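Local coordinates for putative aminooxidase (Propionibacterium acnes, PDB 2BA9), which probably isomerises polyunsaturated fatty acids, converting linoleic acid to conjugated linoleic acid, and binds flavin-adenine dinucleotide, at residues A[159-164]-A[183-188]. Residues are numbered along the deposited sequence; the frame is centred on the assembly and turned at random.
Sequences DLWINP and KYLDFV. With NA (sodium ion), chain B.
Trp161, on helix 158-161, faces Leu185 in the break between helices 178-184 and 187-195, their CA atoms 7.3 Å apart. Leu185 leaves helical geometry and sits at the centre of an inverse gamma turn, closed by a weak bond from Asp186 N to Tyr184 O. The turn presents Leu185 O to the indole. Trp161 NE1 donates to Leu185 O at 3.0 Å, with an N-H...O angle of 156°, close to the ring plane and on a carbonyl lone pair. Leu185 CB packs 3.5 Å from Trp161 CD1, and Leu185 CD2 reaches Pro164 CB. At the far end of the indole, Trp161 CH2 lies 4.1 Å from Phe187 CD1. With CG anti to the backbone N (chi1 160°), the Tyr184 ring extends toward 159-164, and Tyr184 OH donates to Pro164 O at 2.8 Å, at the edge of the phenol ring. One face of that ring carries Leu185 CG, 3.7 Å above its centre. The two bonds flank the Leu185 side chain, which packs on Trp161 and Pro164. Phe193 of helix 187-195 touches both Pro164 and Tyr184. Behind the turn, Lys183 O binds the sodium ion at 2.5 Å together with Glu410 and three waters. An inverse gamma turn, with Asp186 as N-cap of helix 187-195, thus joins two helices of the flavin-containing amine oxidoreductase fold, and the Tyr184 side chain lies about 5 Å from the FAD (nearest atoms).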
ATOM      1  N   ASP A 159     -11.984  16.739  -0.236  1.00 24.83           N
ATOM      2  CA  ASP A 159     -13.084  16.057  -0.925  1.00 24.41           C
ATOM      3  C   ASP A 159     -12.605  15.280  -2.150  1.00 24.26           C
ATOM      4  O   ASP A 159     -13.138  14.223  -2.461  1.00 24.72           O
ATOM      5  CB  ASP A 159     -14.153  17.066  -1.364  1.00 24.37           C
ATOM      6  CG  ASP A 159     -14.993  17.578  -0.207  1.00 24.20           C
ATOM      7  OD1 ASP A 159     -14.524  17.590   0.958  1.00 23.49           O
ATOM      8  OD2 ASP A 159     -16.141  17.964  -0.475  1.00 22.55           O
ATOM      9  N   LEU A 160     -11.614  15.814  -2.852  1.00 24.17           N
ATOM     10  CA  LEU A 160     -11.013  15.116  -4.000  1.00 23.76           C
ATOM     11  C   LEU A 160     -10.025  14.037  -3.543  1.00 23.89           C
ATOM     12  O   LEU A 160     -10.101  12.902  -3.973  1.00 23.88           O
ATOM     13  CB  LEU A 160     -10.288  16.099  -4.931  1.00 24.02           C
ATOM     14  CG  LEU A 160      -9.789  15.505  -6.260  1.00 23.07           C
ATOM     15  CD1 LEU A 160     -10.936  15.271  -7.210  1.00 24.16           C
ATOM     16  CD2 LEU A 160      -8.764  16.387  -6.913  1.00 24.88           C
ATOM     17  N   TRP A 161      -9.117  14.410  -2.653  1.00 24.00           N
ATOM     18  CA  TRP A 161      -8.021  13.530  -2.207  1.00 24.01           C
ATOM     19  C   TRP A 161      -8.473  12.316  -1.394  1.00 23.98           C
ATOM     20  O   TRP A 161      -7.800  11.294  -1.374  1.00 23.66           O
ATOM     21  CB  TRP A 161      -7.008  14.342  -1.382  1.00 24.39           C
ATOM     22  CG  TRP A 161      -5.736  14.635  -2.104  1.00 24.56           C
ATOM     23  CD1 TRP A 161      -4.585  13.923  -2.040  1.00 24.21           C
ATOM     24  CD2 TRP A 161      -5.482  15.734  -2.987  1.00 25.61           C
ATOM     25  NE1 TRP A 161      -3.627  14.494  -2.829  1.00 25.23           N
ATOM     26  CE2 TRP A 161      -4.151  15.610  -3.429  1.00 25.47           C
ATOM     27  CE3 TRP A 161      -6.253  16.802  -3.459  1.00 24.45           C
ATOM     28  CZ2 TRP A 161      -3.566  16.524  -4.307  1.00 25.08           C
ATOM     29  CZ3 TRP A 161      -5.677  17.702  -4.334  1.00 24.93           C
ATOM     30  CH2 TRP A 161      -4.347  17.554  -4.757  1.00 24.62           C
ATOM     31  N   ILE A 162      -9.617  12.435  -0.738  1.00 24.23           N
ATOM     32  CA  ILE A 162     -10.040  11.439   0.228  1.00 24.28           C
ATOM     33  C   ILE A 162     -10.470  10.112  -0.405  1.00 24.31           C
ATOM     34  O   ILE A 162     -10.241   9.057   0.167  1.00 23.81           O
ATOM     35  CB  ILE A 162     -11.153  11.971   1.137  1.00 24.16           C
ATOM     36  CG1 ILE A 162     -11.278  11.096   2.399  1.00 24.85           C
ATOM     37  CG2 ILE A 162     -12.476  12.090   0.381  1.00 23.08           C
ATOM     38  CD1 ILE A 162     -12.231  11.660   3.424  1.00 25.75           C
ATOM     39  N   ASN A 163     -11.079  10.172  -1.582  1.00 24.47           N
ATOM     40  CA  ASN A 163     -11.685   8.989  -2.183  1.00 24.50           C
ATOM     41  C   ASN A 163     -10.668   7.896  -2.580  1.00 25.42           C
ATOM     42  O   ASN A 163     -10.881   6.719  -2.287  1.00 25.20           O
ATOM     43  CB  ASN A 163     -12.568   9.410  -3.360  1.00 24.95           C
ATOM     44  CG  ASN A 163     -13.653  10.385  -2.949  1.00 24.62           C
ATOM     45  OD1 ASN A 163     -14.384  10.137  -1.989  1.00 26.91           O
ATOM     46  ND2 ASN A 163     -13.767  11.506  -3.670  1.00 26.03           N
ATOM     47  N   PRO A 164      -9.545   8.271  -3.230  1.00 26.00           N
ATOM     48  CA  PRO A 164      -8.472   7.292  -3.446  1.00 26.17           C
ATOM     49  C   PRO A 164      -7.533   7.103  -2.257  1.00 26.35           C
ATOM     50  O   PRO A 164      -6.499   6.439  -2.394  1.00 26.08           O
ATOM     51  CB  PRO A 164      -7.681   7.899  -4.610  1.00 26.18           C
ATOM     52  CG  PRO A 164      -8.367   9.129  -5.000  1.00 26.32           C
ATOM     53  CD  PRO A 164      -9.193   9.551  -3.843  1.00 25.98           C
ATOM     54  N   LYS A 183       3.009  11.843  -1.298  1.00 25.95           N
ATOM     55  CA  LYS A 183       3.950  10.939  -1.976  1.00 25.88           C
ATOM     56  C   LYS A 183       3.220   9.892  -2.824  1.00 26.01           C
ATOM     57  O   LYS A 183       3.723   9.491  -3.873  1.00 26.91           O
ATOM     58  CB  LYS A 183       4.913  10.270  -0.974  1.00 25.80           C
ATOM     59  CG  LYS A 183       5.992  11.231  -0.475  1.00 25.18           C
ATOM     60  CD  LYS A 183       6.976  10.606   0.510  1.00 25.09           C
ATOM     61  CE  LYS A 183       7.872  11.671   1.113  1.00 24.49           C
ATOM     62  NZ  LYS A 183       8.653  12.454   0.086  1.00 22.97           N
ATOM     63  N   TYR A 184       2.048   9.455  -2.370  1.00 25.77           N
ATOM     64  CA  TYR A 184       1.128   8.640  -3.172  1.00 25.78           C
ATOM     65  C   TYR A 184       0.314   9.525  -4.115  1.00 25.68           C
ATOM     66  O   TYR A 184       0.529   9.522  -5.345  1.00 25.99           O
ATOM     67  CB  TYR A 184       0.225   7.814  -2.237  1.00 25.97           C
ATOM     68  CG  TYR A 184      -1.080   7.285  -2.811  1.00 25.91           C
ATOM     69  CD1 TYR A 184      -1.194   6.917  -4.153  1.00 24.57           C
ATOM     70  CD2 TYR A 184      -2.196   7.123  -1.992  1.00 25.71           C
ATOM     71  CE1 TYR A 184      -2.378   6.456  -4.658  1.00 26.53           C
ATOM     72  CE2 TYR A 184      -3.385   6.638  -2.488  1.00 25.66           C
ATOM     73  CZ  TYR A 184      -3.474   6.298  -3.821  1.00 26.67           C
ATOM     74  OH  TYR A 184      -4.651   5.816  -4.346  1.00 28.06           O
ATOM     75  N   LEU A 185      -0.600  10.301  -3.554  1.00 25.49           N
ATOM     76  CA  LEU A 185      -1.404  11.220  -4.357  1.00 25.63           C
ATOM     77  C   LEU A 185      -0.674  12.537  -4.531  1.00 25.60           C
ATOM     78  O   LEU A 185      -1.071  13.572  -3.995  1.00 26.03           O
ATOM     79  CB  LEU A 185      -2.788  11.425  -3.748  1.00 25.48           C
ATOM     80  CG  LEU A 185      -3.740  10.224  -3.822  1.00 25.21           C
ATOM     81  CD1 LEU A 185      -4.909  10.432  -2.879  1.00 26.26           C
ATOM     82  CD2 LEU A 185      -4.248   9.988  -5.234  1.00 23.53           C
ATOM     83  N   ASP A 186       0.416  12.498  -5.285  1.00 25.68           N
ATOM     84  CA  ASP A 186       1.051  13.727  -5.714  1.00 25.39           C
ATOM     85  C   ASP A 186       0.133  14.344  -6.758  1.00 24.91           C
ATOM     86  O   ASP A 186      -0.847  13.708  -7.189  1.00 25.25           O
ATOM     87  CB  ASP A 186       2.490  13.523  -6.218  1.00 25.73           C
ATOM     88  CG  ASP A 186       2.605  12.572  -7.398  1.00 26.36           C
ATOM     89  OD1 ASP A 186       1.608  11.991  -7.862  1.00 23.84           O
ATOM     90  OD2 ASP A 186       3.755  12.386  -7.853  1.00 31.32           O
ATOM     91  N   PHE A 187       0.378  15.587  -7.125  1.00 24.54           N
ATOM     92  CA  PHE A 187      -0.627  16.286  -7.921  1.00 24.98           C
ATOM     93  C   PHE A 187      -0.944  15.536  -9.228  1.00 25.12           C
ATOM     94  O   PHE A 187      -2.093  15.453  -9.633  1.00 25.96           O
ATOM     95  CB  PHE A 187      -0.225  17.729  -8.198  1.00 25.11           C
ATOM     96  CG  PHE A 187      -1.353  18.568  -8.712  1.00 25.16           C
ATOM     97  CD1 PHE A 187      -2.246  19.166  -7.831  1.00 24.97           C
ATOM     98  CD2 PHE A 187      -1.544  18.726 -10.075  1.00 25.20           C
ATOM     99  CE1 PHE A 187      -3.303  19.927  -8.305  1.00 24.78           C
ATOM    100  CE2 PHE A 187      -2.584  19.490 -10.555  1.00 25.28           C
ATOM    101  CZ  PHE A 187      -3.476  20.082  -9.671  1.00 25.68           C
ATOM    102  N   VAL A 188       0.068  14.963  -9.866  1.00 25.38           N
ATOM    103  CA  VAL A 188      -0.143  14.246 -11.125  1.00 25.77           C
ATOM    104  C   VAL A 188      -0.962  12.972 -10.943  1.00 25.57           C
ATOM    105  O   VAL A 188      -1.782  12.622 -11.786  1.00 25.28           O
ATOM    106  CB  VAL A 188       1.193  13.901 -11.795  1.00 25.95           C
ATOM    107  CG1 VAL A 188       0.964  13.043 -13.042  1.00 26.85           C
ATOM    108  CG2 VAL A 188       1.917  15.175 -12.162  1.00 26.82           C
TER
HETATM  109 NA    NA B2001       5.204   9.060  -5.850  1.00 41.99          NA
HETATM  110  O   HOH W   1       3.000   8.969  -6.630  1.00 31.30           O
HETATM  111  O   HOH W   2       5.113  11.170  -6.076  1.00 26.37           O
HETATM  112  O   HOH W   3       7.043   9.169  -4.295  1.00 24.73           O